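Local coordinates for protein 3-deoxy-manno-octulosonate cytidylyltransferase (Escherichia coli, PDB 1H7E) that catalyses the transfer of CMP from CTP to the eight-carbon sugar KDO, releasing diphosphate, and so probably activates the sugar for lipopolysaccharide synthesis, at residues I5-R10 with A44-A49; S75-L80 with D181-Y186; M101-D106 with E216-G221; V122-H127 with I210-F215; K141-T146 with S156-P161. One frame throughout, in Å; residues are numbered along the deposited sequence.

Contact 1. Residues I5-R10 with A44-A49; sequences IVIPAR and AEVWVA
Ile5, Ile7 and Ala9 exchange backbone hydrogen bonds with Glu45, Trp47 and Ala49, pairing two parallel strands. The shortest of these bonds runs from Ile7 N to Trp47 O at 2.7 Å; Ile5 O in turn accepts from Trp47 N at 2.9 Å. The last, Ala9 N to Ala49 O at 2.9 Å, holds the chain just past the end of strand 3-8.

On the face carrying Ile5, Ile7, Val46 and Val48, the side chains of Ile7 and Val46 cross at a slant, with Ile7 CD1 4.0 Å from Val46 CG1. Val48 puts CG1 anti to its backbone N (chi1 173°), where it meets Ala9 CB at 3.7 Å. Beta-branched residues suit such a layer because they favour extended backbone and give broad apolar surfaces. On the other face, Val6 CG1 touches Ala49 CB at 3.9 Å. Trp47 carries its indole away from strand 3-8, toward Lys65 and Ile67, and its NE1 donates in the ring plane to Glu45 OE1 at 2.7 Å, while Glu45 OE2 pairs with Lys2.

Joined by helix 29-38, the strands form a beta-alpha-beta crossover. That helix packs on Ile7, Val46 and Val48, helix 76-86 covers Val6 and Ala49, and strands 91-94 and 65-68 flank the pair.

Contact 2. Residues S75-L80 with D181-Y186; sequences SGTDRL and DVLQNY
Two helices of the GT-A-type nucleotidyltransferase fold, 76-86 and 180-185, meet here mainly through carbon-to-carbon packing, with Thr77 and Tyr186 at the centre. The methyl Thr77 CG2 stands over the middle of the Tyr186 ring, 3.6 Å from its centroid and 13° off the normal, a CH-pi contact. Both torsions serve it: Thr77 holds CG2 anti to its backbone N, and Tyr186 swings its ring out the same way (chi1 -170°). Threonine suits the spot because its other branch is polar: OG1 makes a weak hydrogen bond to Glu201, which also bonds Tyr186 OH and so ties the end of the ring to the same carboxylate.

At the ring edge, Asp78 OD1 lies near the plane, 3.8 Å from Tyr186 CE2, where the weakly positive C-H rim should tolerate a carboxylate. Alongside, Leu80 and Leu183 cross at about a right angle, with Leu80 CG 4.0 Å from Leu183 CD1.

Asp78 also has a task within its own helix. Its OD2 accepts weakly from Ser75 N at 3.5 Å, while Asp78 N gives a weak bond to Ser75 OG at 3.4 Å. These reciprocal bonds make a capping box, the arrangement typical of a helix N-terminus.

Contact 3. Residues M101-D106 with E216-G221; sequences MIRPRD and EVAATG
The guanidinium of Arg103 meets the loop 216-221 edge-on: the carbonyl oxygens of Ala218 and Ala219 both lie near its plane. Over one face stands a water, 3.1 Å above the plane and offset toward the rim. NH1 donates to Ala219 O at 3.1 Å, almost straight (168°), and NH2 to Ala218 O at 2.9 Å with a more bent geometry (140°). Seen from the carbonyls, both donors sit well above the C=O planes, so the arginine spans two successive peptides from outside their planes. A bend at chi3 (-64°) turns the guanidinium into position, and five N-H groups in one plane make arginine apt for binding several oxygens at once.

The contact ties the start of helix 104-116 to the loop between strand 212-216 and helix 227-243. Arg103 is the N-cap of the former helix, whose first turn begins with Pro104, a residue at ease there because it has no N-H to satisfy. Asp106, in that same turn, donates its backbone N to Arg103 O. Its OD2 forms a salt bridge with Arg103 NH2 at 2.9 Å, though the hydrogen bond in it is weak and bent; the negative group probably also suits the helix start electrostatically.

Across the contact, the Asp106 carboxylate lies against Val217, with OD1 3.7 Å from Val217 CG1. A second water links Asp106 OD1 to Ala218 N, and the first joins Met101 O to Gly221 N.

Contact 4. Residues V122-H127 with I210-F215; sequences VATLCH and INIRTF
Val122 begins the pairing: its carbonyl O accepts from Arg213 N at 3.0 Å, and its methyl CG2 rests 4.0 Å from Ile210 CG2. Val122 and Ile212 lie side by side, pointing the same way. Next, Ala123 turns to the other face, where its CB meets the edge of the Phe215 ring, 3.7 Å from CE2; so small a residue lets the ring lie close against the strand.

Thr124 bonds at both ends: its N donates to Arg213 O at 2.9 Å and its O accepts from Phe215 N. Its OG1 is anti to the backbone N (chi1 -171°) and bonds Ile175 O in strand 169-179, so CG2 is the branch that meets Thr214, 3.5 Å from a buried OG1 that has no hydrogen-bond partner in the model. These strands are parallel, with 212-216 the outermost in this chain of the mixed seven-stranded sheet; 122-129 lies between it and antiparallel 169-179.

Leu125 reaches Phe215 with CD2, 4.0 Å from Phe215 CB. Helix 104-116 covers this face, touching Ala123 and Leu125. Cys126 closes the run: its N donates to Phe215 O at 3.0 Å, and its slim CB and SG both lie 3.6 Å from Thr214 CG2.

Contact 5. Residues K141-T146 with S156-P161; sequences KVVVNT and SPIPYP
Val143 and the aliphatic part of Lys141, on the first strand of a small two-stranded antiparallel sheet (141-144 with 150-154), pack against the proline-rich loop Ser156-Pro159 that follows its second strand. The loop belongs to the homodimer interface: Ser156 OG bonds Pro157 O of the second subunit, and Pro159 packs on Tyr152 there.

Ile158 is the loop residue that meets both strand side chains. With CG1 between its backbone N and carbonyl carbon (chi1 52°), it turns this branch toward the strand, where it touches Val143 CG2 at 3.8 Å and Lys141 CB at 4.0 Å. Valine and isoleucine fit well here, as branched apolar groups that pack closely between strand and loop. Val143 CG2 also lies 4.0 Å from Pro159 CD; the peptide bond before this proline is cis.

Lys141 folds back on itself, bent at chi2 and chi3, so that its chain follows the loop and CE comes 3.4 Å from Ser156 O. Its NZ is gripped by three backbone carbonyls, those of Ala134, Thr139 and Arg155, a fitting way to satisfy a buried lysine. Between the segments, one water lies 2.8 Å from Val142 O and 2.8 Å from Ile158 O.

Contacts 1 and 4 are parallel strand pairs in the same mixed sheet, on opposite sides of the chain's centre, with centres about 20 Å apart. Contact 2 reaches both: Leu80 CD1 packs 3.7 Å from Val6 CB of contact 1, and Val182 CG1 lies 4.2 Å from Val122 CG2 of contact 4. Contact 3 continues contact 4, since Val217 N is 2.9 Å from Cys126 O, a probable hydrogen bond. Contact 5 backs onto contact 4 through Val142 and Val144 and extends to the dimer interface. The enzyme is unliganded here; as in related cytidylyltransferases, the loop after strand 3-8, beginning in contact 1, is likely to contribute to CTP binding.

Contact 1. Residues I5-R10 with A44-A49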
# COMPACT_ATOMS: atom_id res chain seq x y z
N ILE A 5 -25.03 -14.58 0.01
CA ILE A 5 -23.72 -15.19 -0.15
C ILE A 5 -23.69 -15.88 -1.49
O ILE A 5 -24.62 -16.60 -1.84
CB ILE A 5 -23.43 -16.23 0.95
CG1 ILE A 5 -23.18 -15.53 2.28
CG2 ILE A 5 -22.26 -17.13 0.54
CD1 ILE A 5 -23.07 -16.48 3.44
N VAL A 6 -22.64 -15.61 -2.27
CA VAL A 6 -22.48 -16.23 -3.58
C VAL A 6 -21.20 -17.06 -3.53
O VAL A 6 -20.15 -16.58 -3.11
CB VAL A 6 -22.38 -15.18 -4.73
CG1 VAL A 6 -22.14 -15.88 -6.05
CG2 VAL A 6 -23.65 -14.36 -4.80
N ILE A 7 -21.31 -18.32 -3.92
CA ILE A 7 -20.18 -19.23 -3.92
C ILE A 7 -19.83 -19.62 -5.35
O ILE A 7 -20.58 -20.35 -6.00
CB ILE A 7 -20.51 -20.53 -3.15
CG1 ILE A 7 -20.94 -20.22 -1.71
CG2 ILE A 7 -19.30 -21.48 -3.15
CD1 ILE A 7 -21.65 -21.38 -1.05
N PRO A 8 -18.73 -19.06 -5.91
CA PRO A 8 -18.30 -19.38 -7.28
C PRO A 8 -17.80 -20.82 -7.25
O PRO A 8 -16.97 -21.17 -6.41
CB PRO A 8 -17.12 -18.43 -7.50
CG PRO A 8 -17.39 -17.30 -6.59
CD PRO A 8 -17.89 -17.99 -5.34
N ALA A 9 -18.29 -21.66 -8.15
CA ALA A 9 -17.86 -23.05 -8.15
C ALA A 9 -17.69 -23.58 -9.56
O ALA A 9 -18.61 -24.17 -10.12
CB ALA A 9 -18.87 -23.91 -7.38
N ARG A 10 -16.52 -23.35 -10.14
CA ARG A 10 -16.24 -23.86 -11.47
C ARG A 10 -15.53 -25.23 -11.40
O ARG A 10 -14.61 -25.44 -10.61
CB ARG A 10 -15.50 -22.82 -12.33
CG ARG A 10 -14.35 -22.06 -11.67
CD ARG A 10 -13.92 -20.87 -12.54
NE ARG A 10 -13.70 -21.24 -13.94
CZ ARG A 10 -13.94 -20.45 -14.99
NH1 ARG A 10 -14.42 -19.22 -14.81
NH2 ARG A 10 -13.74 -20.89 -16.22
N ALA A 44 -29.78 -13.63 3.83
CA ALA A 44 -31.09 -14.00 3.28
C ALA A 44 -31.09 -15.22 2.37
O ALA A 44 -31.98 -16.06 2.46
CB ALA A 44 -31.68 -12.81 2.54
N GLU A 45 -30.12 -15.31 1.47
CA GLU A 45 -30.04 -16.44 0.55
C GLU A 45 -28.60 -16.82 0.28
O GLU A 45 -27.70 -15.99 0.39
CB GLU A 45 -30.66 -16.08 -0.81
CG GLU A 45 -32.10 -15.57 -0.81
CD GLU A 45 -32.46 -14.83 -2.09
OE1 GLU A 45 -31.95 -15.19 -3.17
OE2 GLU A 45 -33.26 -13.86 -2.02
N VAL A 46 -28.40 -18.06 -0.14
CA VAL A 46 -27.09 -18.56 -0.47
C VAL A 46 -27.19 -19.17 -1.86
O VAL A 46 -28.06 -20.01 -2.13
CB VAL A 46 -26.59 -19.61 0.55
CG1 VAL A 46 -25.22 -20.14 0.13
CG2 VAL A 46 -26.50 -18.99 1.94
N TRP A 47 -26.31 -18.72 -2.75
CA TRP A 47 -26.27 -19.18 -4.14
C TRP A 47 -24.92 -19.71 -4.59
O TRP A 47 -23.89 -19.18 -4.21
CB TRP A 47 -26.57 -18.01 -5.07
CG TRP A 47 -27.95 -17.52 -4.99
CD1 TRP A 47 -28.47 -16.62 -4.09
CD2 TRP A 47 -29.01 -17.84 -5.89
NE1 TRP A 47 -29.79 -16.36 -4.38
CE2 TRP A 47 -30.15 -17.10 -5.49
CE3 TRP A 47 -29.11 -18.68 -7.01
CZ2 TRP A 47 -31.37 -17.18 -6.16
CZ3 TRP A 47 -30.32 -18.76 -7.68
CH2 TRP A 47 -31.43 -18.01 -7.25
N VAL A 48 -24.93 -20.69 -5.49
CA VAL A 48 -23.71 -21.24 -6.07
C VAL A 48 -23.73 -20.75 -7.52
O VAL A 48 -24.73 -20.94 -8.24
CB VAL A 48 -23.69 -22.79 -6.07
CG1 VAL A 48 -22.49 -23.30 -6.83
CG2 VAL A 48 -23.67 -23.32 -4.64
N ALA A 49 -22.68 -20.04 -7.92
CA ALA A 49 -22.57 -19.49 -9.27
C ALA A 49 -21.63 -20.41 -10.04
O ALA A 49 -20.47 -20.59 -9.65
CB ALA A 49 -22.02 -18.07 -9.22

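Contact 2. Residues S75-L80 with D181-Y186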
# COMPACT_ATOMS: atom_id res chain seq x y z
N SER A 75 -12.41 -12.93 -14.81
CA SER A 75 -12.24 -12.86 -13.37
C SER A 75 -13.44 -13.29 -12.53
O SER A 75 -14.59 -13.13 -12.93
CB SER A 75 -11.84 -11.44 -13.00
OG SER A 75 -12.84 -10.50 -13.34
N GLY A 76 -13.15 -13.81 -11.34
CA GLY A 76 -14.20 -14.25 -10.45
C GLY A 76 -15.12 -13.11 -10.00
O GLY A 76 -16.21 -13.36 -9.48
N THR A 77 -14.65 -11.87 -10.15
CA THR A 77 -15.45 -10.70 -9.77
C THR A 77 -16.41 -10.40 -10.90
O THR A 77 -17.52 -9.94 -10.64
CB THR A 77 -14.58 -9.47 -9.42
OG1 THR A 77 -13.73 -9.81 -8.33
CG2 THR A 77 -15.43 -8.29 -8.99
N ASP A 78 -16.00 -10.67 -12.14
CA ASP A 78 -16.88 -10.47 -13.29
C ASP A 78 -18.06 -11.44 -13.17
O ASP A 78 -19.18 -11.09 -13.55
CB ASP A 78 -16.17 -10.75 -14.62
CG ASP A 78 -15.20 -9.66 -15.02
OD1 ASP A 78 -15.49 -8.45 -14.82
OD2 ASP A 78 -14.14 -10.02 -15.56
N ARG A 79 -17.81 -12.65 -12.68
CA ARG A 79 -18.86 -13.65 -12.50
C ARG A 79 -19.89 -13.17 -11.48
O ARG A 79 -21.09 -13.37 -11.65
CB ARG A 79 -18.26 -14.99 -12.08
CG ARG A 79 -19.28 -16.05 -11.68
CD ARG A 79 -18.62 -17.44 -11.49
NE ARG A 79 -18.59 -18.22 -12.74
CZ ARG A 79 -17.63 -18.16 -13.66
NH1 ARG A 79 -16.57 -17.37 -13.50
NH2 ARG A 79 -17.78 -18.81 -14.80
N LEU A 80 -19.42 -12.49 -10.43
CA LEU A 80 -20.31 -11.95 -9.39
C LEU A 80 -21.15 -10.78 -9.95
O LEU A 80 -22.28 -10.56 -9.50
CB LEU A 80 -19.49 -11.49 -8.16
CG LEU A 80 -20.20 -10.99 -6.90
CD1 LEU A 80 -21.05 -12.08 -6.30
CD2 LEU A 80 -19.17 -10.55 -5.89
N ASP A 181 -23.54 -1.05 -5.28
CA ASP A 181 -23.06 -0.01 -6.20
C ASP A 181 -21.63 -0.22 -6.71
O ASP A 181 -21.31 0.24 -7.80
CB ASP A 181 -23.24 1.40 -5.61
CG ASP A 181 -22.55 1.57 -4.27
OD1 ASP A 181 -23.24 1.78 -3.26
OD2 ASP A 181 -21.30 1.52 -4.23
N VAL A 182 -20.81 -0.96 -5.97
CA VAL A 182 -19.44 -1.23 -6.42
C VAL A 182 -19.47 -2.18 -7.61
O VAL A 182 -18.79 -1.98 -8.61
CB VAL A 182 -18.56 -1.84 -5.30
CG1 VAL A 182 -17.18 -2.22 -5.85
CG2 VAL A 182 -18.40 -0.83 -4.17
N LEU A 183 -20.33 -3.20 -7.51
CA LEU A 183 -20.47 -4.19 -8.56
C LEU A 183 -21.13 -3.61 -9.81
O LEU A 183 -20.77 -4.00 -10.93
CB LEU A 183 -21.23 -5.40 -8.04
CG LEU A 183 -20.50 -6.19 -6.93
CD1 LEU A 183 -21.42 -7.25 -6.39
CD2 LEU A 183 -19.21 -6.82 -7.46
N GLN A 184 -22.03 -2.64 -9.64
CA GLN A 184 -22.71 -2.00 -10.78
C GLN A 184 -21.75 -1.16 -11.62
O GLN A 184 -21.94 -1.00 -12.83
CB GLN A 184 -23.84 -1.09 -10.31
CG GLN A 184 -25.01 -1.84 -9.73
CD GLN A 184 -26.12 -0.94 -9.24
OE1 GLN A 184 -25.91 -0.11 -8.36
NE2 GLN A 184 -27.31 -1.13 -9.79
N ASN A 185 -20.74 -0.60 -10.96
CA ASN A 185 -19.74 0.23 -11.63
C ASN A 185 -18.43 -0.49 -11.92
O ASN A 185 -17.53 0.08 -12.53
CB ASN A 185 -19.44 1.47 -10.76
CG ASN A 185 -20.65 2.35 -10.56
OD1 ASN A 185 -21.40 2.62 -11.50
ND2 ASN A 185 -20.85 2.80 -9.32
N TYR A 186 -18.36 -1.77 -11.58
CA TYR A 186 -17.13 -2.54 -11.74
C TYR A 186 -16.58 -2.73 -13.12
O TYR A 186 -15.37 -2.60 -13.31
CB TYR A 186 -17.23 -3.91 -11.06
CG TYR A 186 -15.91 -4.64 -11.00
CD1 TYR A 186 -14.95 -4.33 -10.02
CD2 TYR A 186 -15.60 -5.63 -11.93
CE1 TYR A 186 -13.71 -5.01 -9.97
CE2 TYR A 186 -14.37 -6.31 -11.90
CZ TYR A 186 -13.44 -5.99 -10.92
OH TYR A 186 -12.26 -6.69 -10.90

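Contact 3. Residues M101-D106 with E216-G221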
# COMPACT_ATOMS: atom_id res chain seq x y z
N MET A 101 -13.50 -25.50 5.18
CA MET A 101 -13.35 -25.29 6.61
C MET A 101 -13.62 -23.87 7.09
O MET A 101 -13.27 -23.50 8.21
CB MET A 101 -11.99 -25.79 7.09
CG MET A 101 -11.82 -27.29 6.88
SD MET A 101 -10.62 -28.02 7.98
CE MET A 101 -11.43 -27.70 9.60
N ILE A 102 -14.28 -23.09 6.23
CA ILE A 102 -14.66 -21.71 6.52
C ILE A 102 -15.45 -21.66 7.84
O ILE A 102 -16.28 -22.52 8.10
CB ILE A 102 -15.52 -21.15 5.34
CG1 ILE A 102 -16.05 -19.76 5.66
CG2 ILE A 102 -16.73 -22.04 5.05
CD1 ILE A 102 -14.97 -18.74 5.81
N ARG A 103 -15.13 -20.70 8.71
CA ARG A 103 -15.86 -20.54 9.96
C ARG A 103 -16.98 -19.51 9.80
O ARG A 103 -16.71 -18.36 9.49
CB ARG A 103 -14.95 -20.05 11.09
CG ARG A 103 -13.92 -21.05 11.59
CD ARG A 103 -13.17 -20.47 12.80
NE ARG A 103 -12.39 -19.29 12.43
CZ ARG A 103 -11.08 -19.29 12.17
NH1 ARG A 103 -10.37 -20.41 12.26
NH2 ARG A 103 -10.51 -18.17 11.75
N PRO A 104 -18.24 -19.92 10.03
CA PRO A 104 -19.39 -19.02 9.91
C PRO A 104 -19.23 -17.70 10.65
O PRO A 104 -19.68 -16.65 10.18
CB PRO A 104 -20.53 -19.85 10.49
CG PRO A 104 -20.19 -21.23 10.01
CD PRO A 104 -18.69 -21.31 10.25
N ARG A 105 -18.59 -17.75 11.82
CA ARG A 105 -18.37 -16.55 12.64
C ARG A 105 -17.51 -15.50 11.94
O ARG A 105 -17.69 -14.30 12.14
CB ARG A 105 -17.76 -16.93 14.00
CG ARG A 105 -18.64 -16.63 15.24
CD ARG A 105 -20.12 -17.13 15.13
NE ARG A 105 -20.26 -18.59 15.08
CZ ARG A 105 -21.27 -19.23 14.48
NH1 ARG A 105 -22.24 -18.56 13.87
NH2 ARG A 105 -21.30 -20.56 14.46
N ASP A 106 -16.57 -15.94 11.10
CA ASP A 106 -15.71 -15.01 10.38
C ASP A 106 -16.49 -14.24 9.32
O ASP A 106 -16.21 -13.06 9.07
CB ASP A 106 -14.54 -15.73 9.71
CG ASP A 106 -13.55 -16.30 10.71
OD1 ASP A 106 -13.60 -15.94 11.90
OD2 ASP A 106 -12.72 -17.12 10.27
N GLU A 216 -9.27 -8.41 10.89
CA GLU A 216 -8.43 -9.49 11.37
C GLU A 216 -9.18 -10.59 12.13
O GLU A 216 -9.98 -10.29 13.01
CB GLU A 216 -7.30 -8.92 12.25
CG GLU A 216 -6.26 -9.95 12.59
CD GLU A 216 -5.13 -9.43 13.44
OE1 GLU A 216 -4.87 -8.21 13.48
OE2 GLU A 216 -4.49 -10.27 14.09
N VAL A 217 -8.93 -11.85 11.77
CA VAL A 217 -9.54 -13.01 12.44
C VAL A 217 -8.42 -13.99 12.80
O VAL A 217 -7.26 -13.74 12.49
CB VAL A 217 -10.59 -13.72 11.54
CG1 VAL A 217 -11.74 -12.77 11.24
CG2 VAL A 217 -9.96 -14.27 10.27
N ALA A 218 -8.77 -15.10 13.47
CA ALA A 218 -7.77 -16.12 13.85
C ALA A 218 -7.30 -16.91 12.62
O ALA A 218 -7.97 -16.88 11.58
CB ALA A 218 -8.37 -17.05 14.89
N ALA A 219 -6.14 -17.57 12.71
CA ALA A 219 -5.63 -18.36 11.59
C ALA A 219 -6.72 -19.32 11.12
O ALA A 219 -7.32 -20.03 11.93
CB ALA A 219 -4.37 -19.14 12.01
N THR A 220 -7.02 -19.30 9.83
CA THR A 220 -8.07 -20.14 9.27
C THR A 220 -7.59 -21.57 9.02
O THR A 220 -6.43 -21.90 9.27
CB THR A 220 -8.63 -19.53 7.95
OG1 THR A 220 -7.57 -19.38 7.00
CG2 THR A 220 -9.28 -18.16 8.22
N GLY A 221 -8.52 -22.42 8.58
CA GLY A 221 -8.20 -23.81 8.29
C GLY A 221 -7.56 -23.95 6.92
O GLY A 221 -7.72 -23.07 6.08
O HOH W 1 -11.12 -21.30 9.36
O HOH W 2 -11.48 -16.08 13.92

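Contact 4. Residues V122-H127 with I210-F215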
# COMPACT_ATOMS: atom_id res chain seq x y z
N VAL A 122 -16.14 -2.02 0.27
CA VAL A 122 -15.67 -3.40 0.22
C VAL A 122 -14.96 -3.76 1.52
O VAL A 122 -14.29 -2.91 2.13
CB VAL A 122 -14.63 -3.58 -0.93
CG1 VAL A 122 -14.19 -5.04 -1.06
CG2 VAL A 122 -15.17 -3.03 -2.26
N ALA A 123 -15.13 -5.00 1.95
CA ALA A 123 -14.48 -5.50 3.16
C ALA A 123 -13.92 -6.90 2.86
O ALA A 123 -14.43 -7.60 1.98
CB ALA A 123 -15.45 -5.55 4.33
N THR A 124 -12.84 -7.27 3.54
CA THR A 124 -12.23 -8.57 3.34
C THR A 124 -11.57 -8.98 4.66
O THR A 124 -11.67 -8.25 5.65
CB THR A 124 -11.22 -8.57 2.16
OG1 THR A 124 -10.82 -9.91 1.87
CG2 THR A 124 -9.96 -7.70 2.48
N LEU A 125 -10.96 -10.15 4.67
CA LEU A 125 -10.35 -10.69 5.89
C LEU A 125 -8.84 -10.92 5.82
O LEU A 125 -8.27 -11.03 4.74
CB LEU A 125 -11.02 -12.03 6.25
CG LEU A 125 -12.54 -12.01 6.52
CD1 LEU A 125 -13.01 -13.44 6.71
CD2 LEU A 125 -12.86 -11.14 7.74
N CYS A 126 -8.23 -11.03 6.99
CA CYS A 126 -6.80 -11.30 7.10
C CYS A 126 -6.51 -11.95 8.47
O CYS A 126 -7.35 -11.91 9.38
CB CYS A 126 -5.99 -10.00 6.95
SG CYS A 126 -6.17 -8.85 8.29
N HIS A 127 -5.38 -12.63 8.58
CA HIS A 127 -4.96 -13.22 9.86
C HIS A 127 -3.43 -13.14 9.96
O HIS A 127 -2.75 -13.04 8.93
CB HIS A 127 -5.50 -14.65 10.09
CG HIS A 127 -4.90 -15.70 9.20
ND1 HIS A 127 -3.65 -16.22 9.39
CD2 HIS A 127 -5.43 -16.36 8.14
CE1 HIS A 127 -3.41 -17.16 8.49
NE2 HIS A 127 -4.48 -17.27 7.72
N ILE A 210 -11.04 2.96 -4.48
CA ILE A 210 -12.12 2.33 -3.73
C ILE A 210 -11.50 1.69 -2.49
O ILE A 210 -10.61 0.85 -2.58
CB ILE A 210 -12.84 1.28 -4.58
CG1 ILE A 210 -13.59 1.97 -5.73
CG2 ILE A 210 -13.81 0.46 -3.71
CD1 ILE A 210 -13.91 1.04 -6.88
N ASN A 211 -11.96 2.12 -1.32
CA ASN A 211 -11.44 1.63 -0.06
C ASN A 211 -11.82 0.20 0.27
O ASN A 211 -12.97 -0.21 0.09
CB ASN A 211 -11.88 2.55 1.08
CG ASN A 211 -11.28 2.14 2.41
OD1 ASN A 211 -10.06 2.01 2.52
ND2 ASN A 211 -12.13 1.91 3.41
N ILE A 212 -10.85 -0.56 0.76
CA ILE A 212 -11.09 -1.94 1.14
C ILE A 212 -10.67 -2.07 2.61
O ILE A 212 -9.50 -1.88 2.93
CB ILE A 212 -10.27 -2.92 0.29
CG1 ILE A 212 -10.59 -2.77 -1.20
CG2 ILE A 212 -10.49 -4.36 0.79
CD1 ILE A 212 -9.67 -3.65 -2.08
N ARG A 213 -11.64 -2.29 3.50
CA ARG A 213 -11.33 -2.47 4.91
C ARG A 213 -11.05 -3.94 5.14
O ARG A 213 -11.79 -4.80 4.67
CB ARG A 213 -12.45 -1.95 5.81
CG ARG A 213 -12.08 -2.01 7.29
CD ARG A 213 -12.86 -1.00 8.12
NE ARG A 213 -12.59 0.37 7.68
CZ ARG A 213 -13.49 1.35 7.62
NH1 ARG A 213 -14.75 1.13 8.00
NH2 ARG A 213 -13.13 2.54 7.14
N THR A 214 -9.98 -4.23 5.87
CA THR A 214 -9.54 -5.61 6.09
C THR A 214 -9.55 -5.98 7.56
O THR A 214 -8.64 -5.58 8.28
CB THR A 214 -8.08 -5.79 5.50
OG1 THR A 214 -8.04 -5.28 4.16
CG2 THR A 214 -7.69 -7.24 5.42
N PHE A 215 -10.54 -6.79 7.96
CA PHE A 215 -10.73 -7.28 9.34
C PHE A 215 -9.90 -8.49 9.72
O PHE A 215 -9.89 -9.51 9.04
CB PHE A 215 -12.20 -7.61 9.60
CG PHE A 215 -13.13 -6.47 9.36
CD1 PHE A 215 -13.42 -5.57 10.38
CD2 PHE A 215 -13.69 -6.27 8.11
CE1 PHE A 215 -14.25 -4.49 10.15
CE2 PHE A 215 -14.53 -5.19 7.87
CZ PHE A 215 -14.81 -4.29 8.90

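Contact 5. Residues K141-T146 with S156-P161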
# COMPACT_ATOMS: atom_id res chain seq x y z
N LYS A 141 0.16 -10.82 1.10
CA LYS A 141 0.30 -10.02 2.32
C LYS A 141 -0.48 -8.73 2.16
O LYS A 141 -0.71 -8.24 1.03
CB LYS A 141 1.79 -9.69 2.59
CG LYS A 141 2.60 -10.82 3.25
CD LYS A 141 2.82 -12.05 2.39
CE LYS A 141 3.55 -11.76 1.07
NZ LYS A 141 4.01 -13.02 0.39
N VAL A 142 -0.93 -8.18 3.28
CA VAL A 142 -1.61 -6.92 3.28
C VAL A 142 -1.06 -6.08 4.44
O VAL A 142 -0.67 -6.62 5.47
CB VAL A 142 -3.17 -7.09 3.38
CG1 VAL A 142 -3.56 -7.86 4.65
CG2 VAL A 142 -3.87 -5.72 3.35
N VAL A 143 -0.98 -4.77 4.24
CA VAL A 143 -0.55 -3.83 5.27
C VAL A 143 -1.74 -2.88 5.42
O VAL A 143 -2.29 -2.43 4.41
CB VAL A 143 0.70 -3.04 4.84
CG1 VAL A 143 0.98 -1.93 5.87
CG2 VAL A 143 1.89 -3.98 4.77
N VAL A 144 -2.12 -2.56 6.66
CA VAL A 144 -3.27 -1.71 6.94
C VAL A 144 -2.95 -0.48 7.78
O VAL A 144 -1.92 -0.45 8.44
CB VAL A 144 -4.41 -2.52 7.67
CG1 VAL A 144 -4.78 -3.79 6.88
CG2 VAL A 144 -3.96 -2.90 9.08
N ASN A 145 -3.82 0.52 7.73
CA ASN A 145 -3.66 1.76 8.51
C ASN A 145 -4.43 1.64 9.85
O ASN A 145 -4.92 0.55 10.16
CB ASN A 145 -4.07 3.01 7.68
CG ASN A 145 -5.57 3.10 7.38
OD1 ASN A 145 -6.38 2.35 7.90
ND2 ASN A 145 -5.92 4.01 6.50
N THR A 146 -4.51 2.72 10.66
CA THR A 146 -5.22 2.64 11.96
C THR A 146 -6.71 2.29 11.90
O THR A 146 -7.26 1.76 12.87
CB THR A 146 -5.07 3.92 12.85
OG1 THR A 146 -5.45 5.10 12.13
CG2 THR A 146 -3.66 4.05 13.34
N SER A 156 4.99 -9.73 -2.49
CA SER A 156 6.28 -9.42 -1.85
C SER A 156 6.07 -9.30 -0.35
O SER A 156 5.00 -8.89 0.11
CB SER A 156 6.85 -8.06 -2.28
OG SER A 156 7.33 -8.06 -3.60
N PRO A 157 7.09 -9.65 0.45
CA PRO A 157 6.90 -9.52 1.88
C PRO A 157 6.83 -8.04 2.26
O PRO A 157 7.78 -7.29 2.04
CB PRO A 157 8.15 -10.18 2.47
CG PRO A 157 8.60 -11.12 1.40
CD PRO A 157 8.38 -10.31 0.14
N ILE A 158 5.66 -7.60 2.72
CA ILE A 158 5.50 -6.22 3.17
C ILE A 158 4.86 -6.33 4.58
O ILE A 158 3.96 -7.13 4.78
CB ILE A 158 4.60 -5.34 2.20
CG1 ILE A 158 3.26 -6.03 1.92
CG2 ILE A 158 5.35 -5.03 0.89
CD1 ILE A 158 2.28 -5.09 1.18
N PRO A 159 5.33 -5.54 5.55
CA PRO A 159 6.40 -4.55 5.42
C PRO A 159 7.78 -5.22 5.25
O PRO A 159 7.99 -6.37 5.67
CB PRO A 159 6.31 -3.78 6.74
CG PRO A 159 5.89 -4.84 7.71
CD PRO A 159 4.80 -5.56 6.94
N TYR A 160 8.68 -4.53 4.55
CA TYR A 160 10.03 -5.05 4.36
C TYR A 160 10.66 -5.16 5.76
O TYR A 160 10.53 -4.23 6.57
CB TYR A 160 10.84 -4.10 3.48
CG TYR A 160 12.27 -4.55 3.31
CD1 TYR A 160 12.61 -5.48 2.33
CD2 TYR A 160 13.27 -4.07 4.16
CE1 TYR A 160 13.93 -5.94 2.21
CE2 TYR A 160 14.58 -4.52 4.05
CZ TYR A 160 14.90 -5.45 3.08
OH TYR A 160 16.19 -5.90 2.98
N PRO A 161 11.37 -6.26 6.06
CA PRO A 161 11.95 -6.36 7.41
C PRO A 161 13.32 -5.68 7.61
O PRO A 161 14.33 -6.37 7.77
CB PRO A 161 12.04 -7.87 7.60
CG PRO A 161 12.45 -8.34 6.25
CD PRO A 161 11.66 -7.46 5.26
O HOH W 3 1.68 -7.94 6.15